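Local coordinates for periplasmic beta-glucosidase (Pseudomonas aeruginosa, PDB 6R5T), which probably hydrolyses terminal, non-reducing beta-D-glucosyl residues with release of beta-D-glucose, as a periplasmic member of glycoside hydrolase family 3, at residues 13-18 with 69-73; 19-23 with 310-314. The protein carries 1 engineered substitution. All coordinates share one frame; numbering follows the deposited sequence. Where two conformers were deposited one is given.

Contact 1: 13-18 with 69-73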
loop_
_atom_site.group_PDB
_atom_site.type_symbol
_atom_site.label_atom_id
_atom_site.label_comp_id
_atom_site.label_asym_id
_atom_site.label_seq_id
_atom_site.Cartn_x
_atom_site.Cartn_y
_atom_site.Cartn_z
ATOM N N ARG A 13 -1.076 49.320 15.822
ATOM C CA ARG A 13 -0.217 49.698 16.965
ATOM C C ARG A 13 1.063 48.856 16.997
ATOM O O ARG A 13 1.976 49.143 17.805
ATOM C CB ARG A 13 -0.970 49.506 18.282
ATOM C CG ARG A 13 -2.309 50.219 18.385
ATOM C CD ARG A 13 -2.965 50.003 19.740
ATOM N NE ARG A 13 -2.106 50.579 20.734
ATOM C CZ ARG A 13 -2.278 50.558 22.043
ATOM N NH1 ARG A 13 -3.345 49.981 22.549
ATOM N NH2 ARG A 13 -1.360 51.113 22.817
ATOM N N MET A 14 1.089 47.733 16.263
ATOM C CA MET A 14 2.100 46.686 16.514
ATOM C C MET A 14 3.305 46.858 15.605
ATOM O O MET A 14 3.164 47.054 14.406
ATOM C CB MET A 14 1.482 45.292 16.312
ATOM C CG MET A 14 0.454 45.016 17.351
ATOM S SD MET A 14 -0.517 43.504 16.950
ATOM C CE MET A 14 0.717 42.266 17.372
ATOM N N SER A 15 4.484 46.721 16.201
ATOM C CA SER A 15 5.749 46.582 15.464
ATOM C C SER A 15 5.740 45.225 14.770
ATOM O O SER A 15 5.000 44.306 15.243
ATOM C CB SER A 15 6.972 46.678 16.337
ATOM O OG SER A 15 6.998 45.654 17.297
ATOM N N ASN A 16 6.620 45.061 13.814
ATOM C CA ASN A 16 6.789 43.699 13.240
ATOM C C ASN A 16 7.271 42.723 14.298
ATOM O O ASN A 16 6.822 41.546 14.283
ATOM C CB ASN A 16 7.680 43.693 12.010
ATOM C CG ASN A 16 6.885 43.953 10.747
ATOM O OD1 ASN A 16 5.665 44.130 10.760
ATOM N ND2 ASN A 16 7.596 43.986 9.640
ATOM N N ALA A 17 8.107 43.141 15.247
ATOM C CA ALA A 17 8.534 42.243 16.329
ATOM C C ALA A 17 7.307 41.711 17.074
ATOM O O ALA A 17 7.244 40.484 17.451
ATOM C CB ALA A 17 9.494 42.986 17.221
ATOM N N GLU A 18 6.369 42.612 17.386
ATOM C CA GLU A 18 5.149 42.248 18.131
ATOM C C GLU A 18 4.263 41.330 17.271
ATOM O O GLU A 18 3.694 40.361 17.816
ATOM C CB GLU A 18 4.404 43.514 18.575
ATOM C CG GLU A 18 5.109 44.188 19.750
ATOM C CD GLU A 18 4.712 45.640 20.026
ATOM O OE1 GLU A 18 4.865 46.014 21.200
ATOM O OE2 GLU A 18 4.201 46.352 19.114
ATOM N N ARG A 69 4.255 45.457 26.510
ATOM C CA ARG A 69 3.758 46.801 26.102
ATOM C C ARG A 69 2.273 46.749 25.772
ATOM O O ARG A 69 1.510 47.562 26.305
ATOM C CB ARG A 69 4.591 47.311 24.950
ATOM C CG ARG A 69 4.252 48.743 24.572
ATOM C CD ARG A 69 5.026 49.163 23.345
ATOM N NE ARG A 69 4.414 48.681 22.097
ATOM C CZ ARG A 69 3.533 49.352 21.362
ATOM N NH1 ARG A 69 3.015 50.499 21.801
ATOM N NH2 ARG A 69 3.116 48.834 20.221
ATOM N N LEU A 70 1.846 45.811 24.910
ATOM C CA LEU A 70 0.422 45.762 24.469
ATOM C C LEU A 70 -0.470 44.817 25.285
ATOM O O LEU A 70 -1.687 44.928 25.131
ATOM C CB LEU A 70 0.375 45.400 22.981
ATOM C CG LEU A 70 0.930 46.466 22.040
ATOM C CD1 LEU A 70 0.952 45.977 20.603
ATOM C CD2 LEU A 70 0.115 47.742 22.149
ATOM N N LYS A 71 0.099 43.957 26.110
ATOM C CA LYS A 71 -0.649 43.071 27.028
ATOM C C LYS A 71 -1.598 42.175 26.218
ATOM O O LYS A 71 -2.717 41.961 26.650
ATOM C CB LYS A 71 -1.389 43.912 28.082
ATOM C CG LYS A 71 -0.398 44.820 28.832
ATOM C CD LYS A 71 -0.975 45.861 29.724
ATOM C CE LYS A 71 0.114 46.718 30.349
ATOM N NZ LYS A 71 0.767 47.569 29.335
ATOM N N ILE A 72 -1.154 41.681 25.067
ATOM C CA ILE A 72 -2.008 40.770 24.250
ATOM C C ILE A 72 -2.019 39.429 24.977
ATOM O O ILE A 72 -0.963 38.845 25.204
ATOM C CB ILE A 72 -1.475 40.656 22.808
ATOM C CG1 ILE A 72 -1.530 42.006 22.075
ATOM C CG2 ILE A 72 -2.252 39.590 22.063
ATOM C CD1 ILE A 72 -0.845 42.009 20.764
ATOM N N PRO A 73 -3.213 38.900 25.322
ATOM C CA PRO A 73 -3.293 37.656 26.076
ATOM C C PRO A 73 -2.831 36.442 25.253
ATOM O O PRO A 73 -2.898 36.466 24.019
ATOM C CB PRO A 73 -4.756 37.471 26.380
ATOM C CG PRO A 73 -5.427 38.184 25.272
ATOM C CD PRO A 73 -4.548 39.409 25.003
HETATM O O HOH W 1 3.782 44.199 23.327
#

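Contact 2: 19-23 with 310-314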
loop_
_atom_site.group_PDB
_atom_site.type_symbol
_atom_site.label_atom_id
_atom_site.label_comp_id
_atom_site.label_asym_id
_atom_site.label_seq_id
_atom_site.Cartn_x
_atom_site.Cartn_y
_atom_site.Cartn_z
ATOM N N LYS A 19 4.099 41.642 16.002
ATOM C CA LYS A 19 3.300 40.778 15.090
ATOM C C LYS A 19 3.941 39.388 15.004
ATOM O O LYS A 19 3.204 38.340 15.101
ATOM C CB LYS A 19 3.239 41.403 13.712
ATOM C CG LYS A 19 2.356 42.630 13.638
ATOM C CD LYS A 19 2.330 43.250 12.255
ATOM C CE LYS A 19 1.463 44.479 12.218
ATOM N NZ LYS A 19 1.510 45.125 10.892
ATOM N N ILE A 20 5.250 39.341 14.805
ATOM C CA ILE A 20 5.937 38.029 14.688
ATOM C C ILE A 20 5.859 37.282 16.017
ATOM O O ILE A 20 5.693 36.024 15.983
ATOM C CB ILE A 20 7.369 38.237 14.207
ATOM C CG1 ILE A 20 7.341 38.776 12.776
ATOM C CG2 ILE A 20 8.164 36.933 14.364
ATOM C CD1 ILE A 20 8.670 39.324 12.295
ATOM N N GLY A 21 5.904 37.975 17.161
ATOM C CA GLY A 21 5.756 37.296 18.463
ATOM C C GLY A 21 4.445 36.526 18.566
ATOM O O GLY A 21 4.387 35.482 19.203
ATOM N N GLN A 22 3.386 37.048 17.986
ATOM C CA GLN A 22 2.048 36.414 18.014
ATOM C C GLN A 22 2.076 35.044 17.335
ATOM O O GLN A 22 1.213 34.208 17.696
ATOM C CB GLN A 22 1.000 37.286 17.362
ATOM C CG GLN A 22 0.685 38.505 18.262
ATOM C CD GLN A 22 0.150 38.059 19.593
ATOM O OE1 GLN A 22 -0.908 37.418 19.644
ATOM N NE2 GLN A 22 0.881 38.342 20.668
ATOM N N LEU A 23 3.031 34.820 16.450
ATOM C CA LEU A 23 3.041 33.585 15.622
ATOM C C LEU A 23 3.760 32.467 16.371
ATOM O O LEU A 23 3.790 31.328 15.853
ATOM C CB LEU A 23 3.705 33.868 14.280
ATOM C CG LEU A 23 3.200 35.113 13.539
ATOM C CD1 LEU A 23 3.884 35.209 12.210
ATOM C CD2 LEU A 23 1.674 35.118 13.409
ATOM N N ILE A 310 3.218 38.416 6.926
ATOM C CA ILE A 310 3.237 38.595 8.407
ATOM C C ILE A 310 1.853 39.059 8.857
ATOM O O ILE A 310 1.337 38.573 9.871
ATOM C CB ILE A 310 4.310 39.627 8.801
ATOM C CG1 ILE A 310 5.700 39.211 8.324
ATOM C CG2 ILE A 310 4.264 39.923 10.286
ATOM C CD1 ILE A 310 6.275 38.086 9.114
ATOM N N ASP A 311 1.285 40.021 8.138
ATOM C CA ASP A 311 -0.002 40.600 8.570
ATOM C C ASP A 311 -1.103 39.536 8.559
ATOM O O ASP A 311 -1.971 39.582 9.456
ATOM C CB ASP A 311 -0.387 41.806 7.724
ATOM C CG ASP A 311 0.463 43.042 8.010
ATOM O OD1 ASP A 311 1.196 43.037 9.016
ATOM O OD2 ASP A 311 0.364 44.005 7.192
ATOM N N ARG A 312 -1.108 38.655 7.558
ATOM C CA ARG A 312 -2.168 37.621 7.411
ATOM C C ARG A 312 -2.084 36.719 8.632
ATOM O O ARG A 312 -3.118 36.468 9.264
ATOM C CB ARG A 312 -1.914 36.802 6.146
ATOM C CG ARG A 312 -2.911 35.673 5.930
ATOM C CD ARG A 312 -2.267 34.594 5.059
ATOM N NE ARG A 312 -1.472 33.703 5.938
ATOM C CZ ARG A 312 -0.216 33.325 5.714
ATOM N NH1 ARG A 312 0.428 33.761 4.627
ATOM N NH2 ARG A 312 0.377 32.507 6.575
ATOM N N ALA A 313 -0.869 36.292 8.950
ATOM C CA ALA A 313 -0.576 35.305 10.002
ATOM C C ALA A 313 -0.976 35.895 11.346
ATOM O O ALA A 313 -1.696 35.280 12.146
ATOM C CB ALA A 313 0.855 34.890 9.931
ATOM N N CYS A 314 -0.549 37.147 11.605
ATOM C CA CYS A 314 -0.866 37.830 12.868
ATOM C C CYS A 314 -2.372 38.068 13.014
ATOM O O CYS A 314 -2.926 37.793 14.077
ATOM C CB CYS A 314 -0.098 39.144 12.892
ATOM S SG CYS A 314 -0.367 40.023 14.449
#

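Contact 1: 13-18 with 69-73
Glu18 and Arg69 meet edge to edge here in a side-on, two-pronged salt bridge, with carboxylate and guanidinium planes only 20° apart. Arg69 NE reaches Glu18 OE1 at 2.8 Å and Arg69 NH2 reaches Glu18 OE2 at 2.9 Å, both nearly straight and both on syn lone pairs. The bend of the Arg69 chain at chi3 (81°) turns this edge toward the helix start. Its NH2 also donates to Arg13 O (2.7 Å), on a more bent path, so one nitrogen bridges a carboxylate and a backbone carbonyl. Glu18 OE2 accepts in addition from Ser15 N on its anti side, and a water links Glu18 OE1 to Leu70 N; together these bonds should hold the carboxylate's rotation.

The tight part lies beneath. Leu70 CD1 presses on Met14 CG at 3.4 Å, closer than carbons usually come, while Met14 CE and Ile72 CD1 meet tip to tip at 3.7 Å. Met14 and Ile72 are buried and rest as well on Leu318 of helix 307-323.

Toward solvent the contact is looser. The exposed Arg13 lays one guanidinium face on Leu70 CD2, which sits 3.6 Å above the plane and over its centre; the same methyl lies off-centre over a face of Arg69. The two arginines carry like charge, and the salt bridge to Glu18 probably offsets that of Arg69, easing the proximity.

Ser15 at the N-cap and Glu18 three residues on, each side chain accepting from the other's backbone N-H, form a capping box, here extended by an arginine from the loop leading into strand 75-78 of the barrel.

Contact 2: 19-23 with 310-314
Lys19 and Asp311 run obliquely to one another at the outer side of this interface between two helices. With the lysine chain stretched fully beyond CG, its NZ arrives at Asp311 OD1 at 2.8 Å to make a salt bridge. The ammonium meets that oxygen on the syn side but lifted 34° out of the carboxylate plane, and the same oxygen is held by Gln307, so two donors share it. The aliphatic part of the lysine is also used: its CB rests 3.9 Å from Ile310 CG2.

Deeper in, Cys314 lies against the root of Lys19. Its sulfur stands opposite the backbone N (chi1 -177°), a setting that brings SG to 3.8 Å from Lys19 CA and nearly as close to Lys19 CG. Ile20 and Ile310 meet at a slant, Ile20 CG1 lying 3.9 Å from Ile310 CD1 in one of the two conformers deposited for Ile310, so this detail is less certain. Leu296 of helix 291-301 touches both isoleucines.

Leu23 completes the apolar side. Both of its methyls bear on Ala313 CB from the same side, CD2 at 3.6 Å and CD1 at 3.8 Å, and CD2 continues past that methyl onto the helix backbone, 3.4 Å from Ala313 C.

Polar bridge outside and aliphatic packing inside join helix 16-22, which leads into the first barrel strand, to helix 307-323, which follows the eighth: the closure between start and finish characteristic of a TIM barrel, the family 3 N-terminal domain.

Overall arrangement
A shorter and a much longer closure can be read off one helix. From the N terminus, the chain passes helix 2-12, then enters helix 16-22, whose lead-in and first turn serve contact 1 and whose remainder, with Leu23, serves contact 2. Contact 1 closes a loop of 50 residues holding the first two barrel strands; contact 2 closes one of 286 residues that holds all eight barrel strands. Because 69-73 falls between 19-23 and 310-314, the two loops cross rather than nest. The contacts also touch: Met14 CE packs against Cys314 SG, and Ile72 CG2 against Gln22 OE1, whose hydrogen bond goes to Lys321. Helix 16-22, the loop before strand 75-78 and helix 307-323 thus meet.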